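Local coordinates for lysin (PDB 6ILU), which probably anchors a phage endolysin to the cell wall of its Bacillus host through its SH3b-type cell-wall-binding domain, at residues V6-E10 with V135-A139; D57-L63 with Y71-I77; V92-P98 with N127-K131. All coordinates share one frame; numbering follows the deposited sequence.

Contact 1 (V6-E10 with V135-A139); sequences VSEPE and VTITA. With SO4 (sulfate ion), chain G.
S7 and E8 of the N-terminal segment dock on I137 of strand 135-138 through two hydrogen bonds of equal straightness. One is backbone to backbone: E8 N donates to I137 O over 2.8 Å, nearly along the C=O axis. The other uses a side chain, I137 N donating to S7 OG at 3.0 Å with an N-H...O angle of 159°. S7 holds OG anti to its carbonyl carbon (chi1 -67°), which places the hydroxyl oxygen in front of the I137 N-H. Between them the two bonds take up both polar backbone atoms of I137, and S7 CA adds a C-H...O contact to the same I137 O at 3.2 Å.

Two waters extend the polar contact. One donates to S7 OG and approaches V135 O; the second accepts from A139 N and donates to E8 OE2. A sulfate, probably from the crystallisation liquor, accepts from S7 N at 2.9 Å and also lies against S7 OG.

The remaining contacts are loose and set methyls against oxygens: T138 CG2 rests on V6 O at 3.7 Å, and A139 CB lies 4.0 Å from E8 OE2. On its other side the strand pairs with strand 75-84, T136 with R83 and T138 with K81. The N-terminal segment lies along an edge of the terminal beta strand, pinning the two chain ends together in this SH3b cell-wall-binding module.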
loop_
_atom_site.group_PDB
_atom_site.type_symbol
_atom_site.label_atom_id
_atom_site.label_comp_id
_atom_site.label_asym_id
_atom_site.label_seq_id
_atom_site.Cartn_x
_atom_site.Cartn_y
_atom_site.Cartn_z
ATOM N N VAL A 6 0.614 1.271 -18.280
ATOM C CA VAL A 6 0.777 -0.113 -17.834
ATOM C C VAL A 6 0.945 -0.087 -16.307
ATOM O O VAL A 6 1.665 0.747 -15.735
ATOM C CB VAL A 6 1.981 -0.828 -18.523
ATOM C CG1 VAL A 6 2.072 -2.277 -18.094
ATOM C CG2 VAL A 6 1.841 -0.788 -20.021
ATOM N N SER A 7 0.248 -0.990 -15.641
ATOM C CA SER A 7 0.237 -0.978 -14.186
ATOM C C SER A 7 1.463 -1.673 -13.617
ATOM O O SER A 7 2.040 -2.579 -14.242
ATOM C CB SER A 7 -1.040 -1.637 -13.616
ATOM O OG SER A 7 -2.198 -0.859 -13.912
ATOM N N GLU A 8 1.877 -1.222 -12.444
ATOM C CA GLU A 8 2.909 -1.932 -11.682
ATOM C C GLU A 8 2.393 -3.325 -11.344
ATOM O O GLU A 8 1.356 -3.474 -10.705
ATOM C CB GLU A 8 3.265 -1.170 -10.395
ATOM C CG GLU A 8 3.920 0.191 -10.619
ATOM C CD GLU A 8 5.341 0.060 -11.149
ATOM O OE1 GLU A 8 5.925 -1.045 -11.038
ATOM O OE2 GLU A 8 5.873 1.069 -11.670
ATOM N N PRO A 9 3.123 -4.370 -11.745
ATOM C CA PRO A 9 2.571 -5.705 -11.520
ATOM C C PRO A 9 2.583 -6.159 -10.063
ATOM O O PRO A 9 1.850 -7.097 -9.728
ATOM C CB PRO A 9 3.476 -6.601 -12.371
ATOM C CG PRO A 9 4.722 -5.843 -12.536
ATOM C CD PRO A 9 4.341 -4.395 -12.562
ATOM N N GLU A 10 3.393 -5.542 -9.196
ATOM C CA GLU A 10 3.403 -5.958 -7.798
ATOM C C GLU A 10 3.592 -4.707 -6.962
ATOM O O GLU A 10 4.097 -3.707 -7.479
ATOM C CB GLU A 10 4.517 -6.943 -7.475
ATOM C CG GLU A 10 5.908 -6.411 -7.780
ATOM C CD GLU A 10 7.042 -7.413 -7.444
ATOM O OE1 GLU A 10 6.744 -8.567 -7.026
ATOM O OE2 GLU A 10 8.229 -7.019 -7.592
ATOM N N VAL A 135 -8.840 -0.230 -13.177
ATOM C CA VAL A 135 -7.987 0.902 -12.807
ATOM C C VAL A 135 -6.569 0.733 -13.301
ATOM O O VAL A 135 -6.142 -0.372 -13.619
ATOM C CB VAL A 135 -7.931 1.061 -11.258
ATOM C CG1 VAL A 135 -9.312 1.521 -10.711
ATOM C CG2 VAL A 135 -7.416 -0.234 -10.585
ATOM N N THR A 136 -5.825 1.838 -13.379
ATOM C CA THR A 136 -4.382 1.774 -13.493
ATOM C C THR A 136 -3.770 1.974 -12.102
ATOM O O THR A 136 -4.319 2.717 -11.268
ATOM C CB THR A 136 -3.819 2.827 -14.450
ATOM O OG1 THR A 136 -4.297 4.143 -14.102
ATOM C CG2 THR A 136 -4.267 2.525 -15.939
ATOM N N ILE A 137 -2.643 1.304 -11.861
ATOM C CA ILE A 137 -1.906 1.409 -10.593
ATOM C C ILE A 137 -0.495 1.721 -10.999
ATOM O O ILE A 137 0.160 0.873 -11.599
ATOM C CB ILE A 137 -1.938 0.111 -9.773
ATOM C CG1 ILE A 137 -3.380 -0.296 -9.447
ATOM C CG2 ILE A 137 -1.026 0.214 -8.482
ATOM C CD1 ILE A 137 -3.515 -1.704 -8.783
ATOM N N THR A 138 -0.048 2.958 -10.771
ATOM C CA THR A 138 1.225 3.401 -11.362
ATOM C C THR A 138 2.095 4.123 -10.324
ATOM O O THR A 138 1.593 4.516 -9.285
ATOM C CB THR A 138 0.994 4.344 -12.570
ATOM O OG1 THR A 138 0.185 5.442 -12.158
ATOM C CG2 THR A 138 0.286 3.603 -13.751
ATOM N N ALA A 139 3.378 4.304 -10.612
ATOM C CA ALA A 139 4.313 4.846 -9.605
ATOM C C ALA A 139 3.999 6.316 -9.292
ATOM O O ALA A 139 4.258 6.787 -8.178
ATOM C CB ALA A 139 5.763 4.694 -10.072
HETATM S S SO4 G . -2.789 -1.759 -17.317
HETATM O O1 SO4 G . -3.231 -1.057 -16.112
HETATM O O2 SO4 G . -1.679 -2.674 -17.020
HETATM O O3 SO4 G . -2.364 -0.771 -18.308
HETATM O O4 SO4 G . -3.913 -2.527 -17.850
HETATM O O HOH W 1 -4.180 -2.283 -12.332
HETATM O O HOH W 2 4.387 3.007 -12.937
#

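Contact 2 (D57-L63 with Y71-I77); sequences DKDMICL and YNKHFTI
M60 lays its terminal methyl squarely over the ring of Y71, CE standing 3.8 Å from the ring centroid and only 3° off the normal. The bend at chi3 (88°) folds CE back over the ring while CG touches the rim at CD1, 3.7 Å away. The sulfur sits obliquely, making this a Met-aromatic contact led by the methyl. Toward the opposite face comes a water that donates to D57 O and accepts from K73 NZ.

Beside this pair, I61 packs on F75 and I77. Its CD1 lies over one face of the F75 ring, 4.3 Å from the centroid, and meets I77 CD1 tip to tip at 3.9 Å. L63 CD1 approaches the same ring obliquely.

The polar first shell centres on D59 O. N72 N donates to it over 3.1 Å with a nearly straight N-H...O angle of 162°, although the donor stands well above the carbonyl plane. A water also donates to D59 O and to D57 O while accepting from K73 N, so the turn at 72-74 is moored to the 57-59 segment. The carboxylate of D57 and the amine of K73 form a long salt bridge, with OD2 and NZ 4.0 Å apart.

Farther out, D59 OD1 accepts from G55 N, fixing the carboxylate that precedes the strand. P34 touches both M60 and Y71, while A15 of strand 13-17 meets I61, F75 and I77. M60 and Y71 form a non-hydrogen-bonded antiparallel pair, after which the chain makes a 3-10 turn and enters strand 75-84; a 3-10 turn leading into a strand, as found before the last strand of SH3 folds, is consistent with an SH3b domain.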
loop_
_atom_site.group_PDB
_atom_site.type_symbol
_atom_site.label_atom_id
_atom_site.label_comp_id
_atom_site.label_asym_id
_atom_site.label_seq_id
_atom_site.Cartn_x
_atom_site.Cartn_y
_atom_site.Cartn_z
ATOM N N ASP A 57 0.771 6.629 14.196
ATOM C CA ASP A 57 2.105 6.118 14.452
ATOM C C ASP A 57 2.175 4.624 14.393
ATOM O O ASP A 57 3.269 4.063 14.296
ATOM C CB ASP A 57 2.607 6.587 15.824
ATOM C CG ASP A 57 3.485 7.812 15.734
ATOM O OD1 ASP A 57 3.459 8.502 14.693
ATOM O OD2 ASP A 57 4.196 8.112 16.715
ATOM N N LYS A 58 1.027 3.947 14.468
ATOM C CA LYS A 58 1.034 2.482 14.490
ATOM C C LYS A 58 0.994 1.884 13.091
ATOM O O LYS A 58 1.098 0.656 12.949
ATOM C CB LYS A 58 -0.155 1.915 15.291
ATOM C CG LYS A 58 -0.136 2.321 16.768
ATOM C CD LYS A 58 -1.291 1.731 17.546
ATOM C CE LYS A 58 -1.488 2.429 18.894
ATOM N NZ LYS A 58 -0.281 2.383 19.784
ATOM N N ASP A 59 0.868 2.724 12.065
ATOM C CA ASP A 59 0.930 2.229 10.679
ATOM C C ASP A 59 2.277 1.578 10.390
ATOM O O ASP A 59 3.346 2.138 10.761
ATOM C CB ASP A 59 0.718 3.350 9.646
ATOM C CG ASP A 59 -0.705 3.871 9.595
ATOM O OD1 ASP A 59 -1.629 3.215 10.086
ATOM O OD2 ASP A 59 -0.917 4.978 9.043
ATOM N N MET A 60 2.206 0.422 9.708
ATOM C CA MET A 60 3.411 -0.274 9.238
ATOM C C MET A 60 3.354 -0.643 7.760
ATOM O O MET A 60 2.245 -0.795 7.170
ATOM C CB MET A 60 3.655 -1.552 10.076
ATOM C CG MET A 60 3.824 -1.189 11.554
ATOM S SD MET A 60 4.374 -2.566 12.543
ATOM C CE MET A 60 6.168 -2.412 12.384
ATOM N N ILE A 61 4.534 -0.806 7.146
ATOM C CA ILE A 61 4.615 -1.222 5.750
ATOM C C ILE A 61 5.473 -2.471 5.687
ATOM O O ILE A 61 6.381 -2.640 6.479
ATOM C CB ILE A 61 5.240 -0.145 4.834
ATOM C CG1 ILE A 61 6.476 0.493 5.499
ATOM C CG2 ILE A 61 4.203 0.955 4.470
ATOM C CD1 ILE A 61 7.289 1.378 4.511
ATOM N N CYS A 62 5.130 -3.366 4.751
ATOM C CA CYS A 62 5.810 -4.641 4.623
ATOM C C CYS A 62 6.770 -4.572 3.440
ATOM O O CYS A 62 6.334 -4.332 2.295
ATOM C CB CYS A 62 4.789 -5.739 4.406
ATOM S SG CYS A 62 5.680 -7.360 4.522
ATOM N N LEU A 63 8.060 -4.776 3.693
ATOM C CA LEU A 63 9.061 -4.717 2.613
ATOM C C LEU A 63 9.389 -6.081 2.005
ATOM O O LEU A 63 10.308 -6.204 1.203
ATOM C CB LEU A 63 10.369 -4.062 3.132
ATOM C CG LEU A 63 10.118 -2.686 3.748
ATOM C CD1 LEU A 63 11.442 -2.069 4.178
ATOM C CD2 LEU A 63 9.367 -1.750 2.767
ATOM N N TYR A 71 7.866 0.541 10.614
ATOM C CA TYR A 71 6.925 1.658 10.810
ATOM C C TYR A 71 6.987 2.681 9.675
ATOM O O TYR A 71 8.084 3.129 9.302
ATOM C CB TYR A 71 7.201 2.358 12.146
ATOM C CG TYR A 71 6.824 1.546 13.350
ATOM C CD1 TYR A 71 5.491 1.351 13.686
ATOM C CD2 TYR A 71 7.794 0.971 14.164
ATOM C CE1 TYR A 71 5.125 0.599 14.812
ATOM C CE2 TYR A 71 7.427 0.227 15.283
ATOM C CZ TYR A 71 6.098 0.055 15.605
ATOM O OH TYR A 71 5.756 -0.642 16.741
ATOM N N ASN A 72 5.804 3.089 9.167
ATOM C CA ASN A 72 5.749 4.121 8.127
ATOM C C ASN A 72 6.523 5.360 8.501
ATOM O O ASN A 72 7.088 6.013 7.629
ATOM C CB ASN A 72 4.304 4.562 7.821
ATOM C CG ASN A 72 3.455 3.435 7.261
ATOM O OD1 ASN A 72 3.661 2.259 7.594
ATOM N ND2 ASN A 72 2.504 3.787 6.395
ATOM N N LYS A 73 6.510 5.715 9.791
ATOM C CA LYS A 73 7.071 6.992 10.231
ATOM C C LYS A 73 8.599 7.066 10.000
ATOM O O LYS A 73 9.160 8.167 10.027
ATOM C CB LYS A 73 6.746 7.230 11.724
ATOM C CG LYS A 73 7.390 6.247 12.658
ATOM C CD LYS A 73 6.879 6.414 14.076
ATOM C CE LYS A 73 7.447 5.304 14.952
ATOM N NZ LYS A 73 7.191 5.524 16.417
ATOM N N HIS A 74 9.233 5.926 9.729
ATOM C CA HIS A 74 10.678 5.918 9.505
ATOM C C HIS A 74 11.013 6.106 8.032
ATOM O O HIS A 74 12.175 6.043 7.678
ATOM C CB HIS A 74 11.304 4.595 10.017
ATOM C CG HIS A 74 11.174 4.406 11.499
ATOM N ND1 HIS A 74 11.241 5.453 12.399
ATOM C CD2 HIS A 74 10.952 3.294 12.236
ATOM C CE1 HIS A 74 11.092 4.989 13.627
ATOM N NE2 HIS A 74 10.906 3.679 13.556
ATOM N N PHE A 75 9.993 6.296 7.178
ATOM C CA PHE A 75 10.218 6.412 5.717
ATOM C C PHE A 75 9.497 7.579 5.083
ATOM O O PHE A 75 8.517 8.059 5.644
ATOM C CB PHE A 75 9.733 5.133 4.975
ATOM C CG PHE A 75 10.407 3.869 5.447
ATOM C CD1 PHE A 75 11.529 3.401 4.795
ATOM C CD2 PHE A 75 9.963 3.218 6.586
ATOM C CE1 PHE A 75 12.194 2.245 5.240
ATOM C CE2 PHE A 75 10.623 2.107 7.070
ATOM C CZ PHE A 75 11.732 1.596 6.374
ATOM N N THR A 76 9.983 8.051 3.929
ATOM C CA THR A 76 9.126 8.828 3.031
ATOM C C THR A 76 8.623 7.819 1.996
ATOM O O THR A 76 9.408 6.998 1.466
ATOM C CB THR A 76 9.851 10.011 2.369
ATOM O OG1 THR A 76 11.036 9.545 1.740
ATOM C CG2 THR A 76 10.275 11.012 3.418
ATOM N N ILE A 77 7.304 7.800 1.768
ATOM C CA ILE A 77 6.702 6.717 0.950
ATOM C C ILE A 77 6.017 7.347 -0.241
ATOM O O ILE A 77 5.226 8.296 -0.072
ATOM C CB ILE A 77 5.685 5.883 1.739
ATOM C CG1 ILE A 77 6.360 5.305 3.001
ATOM C CG2 ILE A 77 5.052 4.775 0.861
ATOM C CD1 ILE A 77 5.370 4.775 4.034
HETATM O O HOH W 3 4.262 4.518 11.589
HETATM O O HOH W 4 5.074 3.777 16.696
#

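Contact 3 (V92-P98 with N127-K131). With SO4 (sulfate ion), chain C; EDO (1,2-ethanediol), chain L; EDO (1,2-ethanediol), chain I; EDO (1,2-ethanediol), chain H.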
loop_
_atom_site.group_PDB
_atom_site.type_symbol
_atom_site.label_atom_id
_atom_site.label_comp_id
_atom_site.label_asym_id
_atom_site.label_seq_id
_atom_site.Cartn_x
_atom_site.Cartn_y
_atom_site.Cartn_z
ATOM N N VAL A 92 -17.384 3.053 -11.013
ATOM C CA VAL A 92 -16.542 1.886 -10.780
ATOM C C VAL A 92 -16.909 1.331 -9.400
ATOM O O VAL A 92 -16.851 2.068 -8.406
ATOM C CB VAL A 92 -15.042 2.237 -10.828
ATOM C CG1 VAL A 92 -14.176 1.006 -10.455
ATOM C CG2 VAL A 92 -14.681 2.777 -12.248
ATOM N N ASN A 93 -17.300 0.056 -9.367
ATOM C CA ASN A 93 -17.769 -0.536 -8.118
ATOM C C ASN A 93 -16.632 -0.815 -7.145
ATOM O O ASN A 93 -15.538 -1.189 -7.558
ATOM C CB ASN A 93 -18.453 -1.855 -8.400
ATOM C CG ASN A 93 -19.753 -1.680 -9.193
ATOM O OD1 ASN A 93 -20.462 -0.694 -9.004
ATOM N ND2 ASN A 93 -20.052 -2.641 -10.036
ATOM N N PHE A 94 -16.933 -0.733 -5.854
ATOM C CA PHE A 94 -15.988 -1.225 -4.855
ATOM C C PHE A 94 -16.700 -2.120 -3.850
ATOM O O PHE A 94 -17.963 -2.030 -3.634
ATOM C CB PHE A 94 -15.202 -0.059 -4.125
ATOM C CG PHE A 94 -16.045 0.942 -3.371
ATOM C CD1 PHE A 94 -16.487 0.684 -2.093
ATOM C CD2 PHE A 94 -16.377 2.171 -3.965
ATOM C CE1 PHE A 94 -17.259 1.601 -1.403
ATOM C CE2 PHE A 94 -17.141 3.116 -3.291
ATOM C CZ PHE A 94 -17.582 2.834 -1.995
ATOM N N TYR A 95 -15.861 -2.947 -3.199
ATOM C CA TYR A 95 -16.332 -4.072 -2.382
ATOM C C TYR A 95 -15.701 -4.022 -1.003
ATOM O O TYR A 95 -14.717 -3.290 -0.787
ATOM C CB TYR A 95 -15.991 -5.422 -3.062
ATOM C CG TYR A 95 -16.654 -5.515 -4.426
ATOM C CD1 TYR A 95 -17.890 -6.135 -4.573
ATOM C CD2 TYR A 95 -16.053 -4.947 -5.546
ATOM C CE1 TYR A 95 -18.523 -6.195 -5.848
ATOM C CE2 TYR A 95 -16.682 -5.015 -6.832
ATOM C CZ TYR A 95 -17.901 -5.621 -6.931
ATOM O OH TYR A 95 -18.516 -5.683 -8.163
ATOM N N ASP A 96 -16.233 -4.795 -0.069
ATOM C CA ASP A 96 -15.629 -4.767 1.295
ATOM C C ASP A 96 -14.420 -5.696 1.507
ATOM O O ASP A 96 -13.890 -5.829 2.636
ATOM C CB ASP A 96 -16.720 -5.029 2.336
ATOM C CG ASP A 96 -17.193 -6.478 2.404
ATOM O OD1 ASP A 96 -16.813 -7.317 1.577
ATOM O OD2 ASP A 96 -17.991 -6.776 3.323
ATOM N N GLY A 97 -13.955 -6.287 0.433
ATOM C CA GLY A 97 -12.702 -7.036 0.433
ATOM C C GLY A 97 -12.557 -7.591 -0.953
ATOM O O GLY A 97 -13.459 -7.478 -1.774
ATOM N N PRO A 98 -11.433 -8.249 -1.225
ATOM C CA PRO A 98 -11.283 -8.986 -2.478
ATOM C C PRO A 98 -12.437 -9.982 -2.661
ATOM O O PRO A 98 -12.680 -10.808 -1.767
ATOM C CB PRO A 98 -9.956 -9.740 -2.296
ATOM C CG PRO A 98 -9.290 -9.069 -1.182
ATOM C CD PRO A 98 -10.317 -8.464 -0.289
ATOM N N ASN A 127 -11.147 0.747 3.317
ATOM C CA ASN A 127 -11.644 -0.610 3.082
ATOM C C ASN A 127 -12.580 -0.670 1.861
ATOM O O ASN A 127 -13.733 -1.118 1.949
ATOM C CB ASN A 127 -12.408 -1.187 4.258
ATOM C CG ASN A 127 -12.615 -2.709 4.096
ATOM O OD1 ASN A 127 -11.634 -3.437 3.837
ATOM N ND2 ASN A 127 -13.880 -3.199 4.261
ATOM N N ARG A 128 -12.080 -0.141 0.770
ATOM C CA ARG A 128 -12.815 -0.070 -0.499
ATOM C C ARG A 128 -11.998 -0.735 -1.575
ATOM O O ARG A 128 -10.944 -0.209 -1.976
ATOM C CB ARG A 128 -13.104 1.390 -0.868
ATOM C CG ARG A 128 -14.026 2.046 0.153
ATOM C CD ARG A 128 -14.310 3.514 -0.282
ATOM N NE ARG A 128 -13.045 4.271 -0.272
ATOM C CZ ARG A 128 -12.873 5.478 -0.838
ATOM N NH1 ARG A 128 -13.889 6.071 -1.468
ATOM N NH2 ARG A 128 -11.664 6.065 -0.780
ATOM N N TRP A 129 -12.467 -1.909 -1.984
ATOM C CA TRP A 129 -11.662 -2.789 -2.867
ATOM C C TRP A 129 -12.251 -2.775 -4.274
ATOM O O TRP A 129 -13.444 -3.077 -4.460
ATOM C CB TRP A 129 -11.637 -4.204 -2.332
ATOM C CG TRP A 129 -10.953 -4.274 -1.006
ATOM C CD1 TRP A 129 -11.492 -3.955 0.238
ATOM C CD2 TRP A 129 -9.619 -4.737 -0.763
ATOM N NE1 TRP A 129 -10.542 -4.173 1.227
ATOM C CE2 TRP A 129 -9.402 -4.679 0.636
ATOM C CE3 TRP A 129 -8.585 -5.198 -1.600
ATOM C CZ2 TRP A 129 -8.185 -5.063 1.219
ATOM C CZ3 TRP A 129 -7.359 -5.576 -1.011
ATOM C CH2 TRP A 129 -7.186 -5.509 0.386
ATOM N N ILE A 130 -11.408 -2.446 -5.246
ATOM C CA ILE A 130 -11.798 -2.375 -6.685
ATOM C C ILE A 130 -11.050 -3.416 -7.500
ATOM O O ILE A 130 -9.861 -3.653 -7.286
ATOM C CB ILE A 130 -11.476 -0.952 -7.230
ATOM C CG1 ILE A 130 -12.312 0.078 -6.450
ATOM C CG2 ILE A 130 -11.680 -0.857 -8.791
ATOM C CD1 ILE A 130 -12.111 1.582 -6.855
ATOM N N LYS A 131 -11.716 -4.017 -8.469
ATOM C CA LYS A 131 -11.035 -4.958 -9.346
ATOM C C LYS A 131 -9.945 -4.235 -10.119
ATOM O O LYS A 131 -10.199 -3.155 -10.697
ATOM C CB LYS A 131 -12.006 -5.567 -10.355
ATOM C CG LYS A 131 -12.999 -6.530 -9.744
ATOM C CD LYS A 131 -13.949 -7.089 -10.794
ATOM C CE LYS A 131 -15.139 -7.798 -10.157
ATOM N NZ LYS A 131 -16.106 -8.170 -11.229
HETATM S S SO4 C . -17.367 -5.109 -11.250
HETATM O O1 SO4 C . -17.883 -6.291 -10.582
HETATM O O2 SO4 C . -16.450 -4.341 -10.419
HETATM O O3 SO4 C . -16.682 -5.635 -12.448
HETATM O O4 SO4 C . -18.488 -4.266 -11.623
HETATM C C1 EDO L . -13.955 -9.869 3.028
HETATM O O1 EDO L . -12.619 -9.913 2.545
HETATM C C2 EDO L . -14.905 -9.962 1.838
HETATM O O2 EDO L . -16.278 -9.833 2.267
HETATM C C1 EDO I . -13.543 9.841 -2.697
HETATM O O1 EDO I . -13.992 8.556 -3.200
HETATM C C2 EDO I . -13.182 9.805 -1.221
HETATM O O2 EDO I . -11.977 9.052 -0.918
HETATM C C1 EDO H . -7.063 0.698 4.561
HETATM O O1 EDO H . -8.314 0.514 3.888
HETATM C C2 EDO H . -7.175 1.755 5.655
HETATM O O2 EDO H . -7.993 2.858 5.249
HETATM O O HOH W 5 -14.504 -3.255 -9.171
#
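N127, at the start of the second segment, reaches across to D96: its ND2 donates to D96 O over 3.1 Å, from a position tilted out of the carbonyl plane. With CG opposite the backbone N (chi1 -167°), the amide is carried toward the 96-97 bend. Its other end, OD1, accepts from W129 NE1, so one asparagine ties that bend to the indole.

R128 runs its aliphatic part over a face of the F94 ring, CD lying 3.8 Å from the centroid. The guanidinium stands farther out above the same face, its plane turned 74° from the ring, at a distance that leaves at most a weak cation-pi attraction; NE is hydrogen-bonded to G125 O.

W129 binds through both backbone and ring. It and Y95 form an antiparallel hydrogen-bonded pair, W129 N donating to Y95 O at 2.9 Å and Y95 N to W129 O at 2.7 Å. Its indole carries G97 CA over the five-membered ring, 3.5 Å from the centroid, and P98 CD over the six-membered ring.

I130 fills the apolar side, CG2 meeting V92 CG1 at 3.5 Å and CG1 packing on F94 CB.

K131 ends the segment with an extended chain. Its NZ donates to a sulfate O1 at 2.7 Å, while N93 ND2 holds O4 and H134 completes the grip. The ion probably comes from the crystallisation liquor, yet the four donor side chains, with K131 and Y95 OH converging on one oxygen from the two strands, are consistent with a patch of the surface suited to an anion.

How the contacts relate
From the N terminus, residues 6-10 meet the last strand, so contact 1 closes a loop of nearly the whole chain, and both other contacts lie within it. Contact 2 closes first, over a short hairpin excursion between 57-63 and 71-77. The chain then follows strand 75-84 and enters contact 3, where 127-131 returns to 92-98 after the excursion through strands 102-106 to 121-123, joining strand 92-95 to strand 129-131. Contacts 2 and 3 are thus in series, on opposite sides of the chain's centre, about 24 Å between centres. Contact 1 shares a sheet with contact 2, since strands 75-84 and 135-138 are neighbours, and touches contact 3 directly, V135 CG1 packing on I130 CG2 at 3.9 Å.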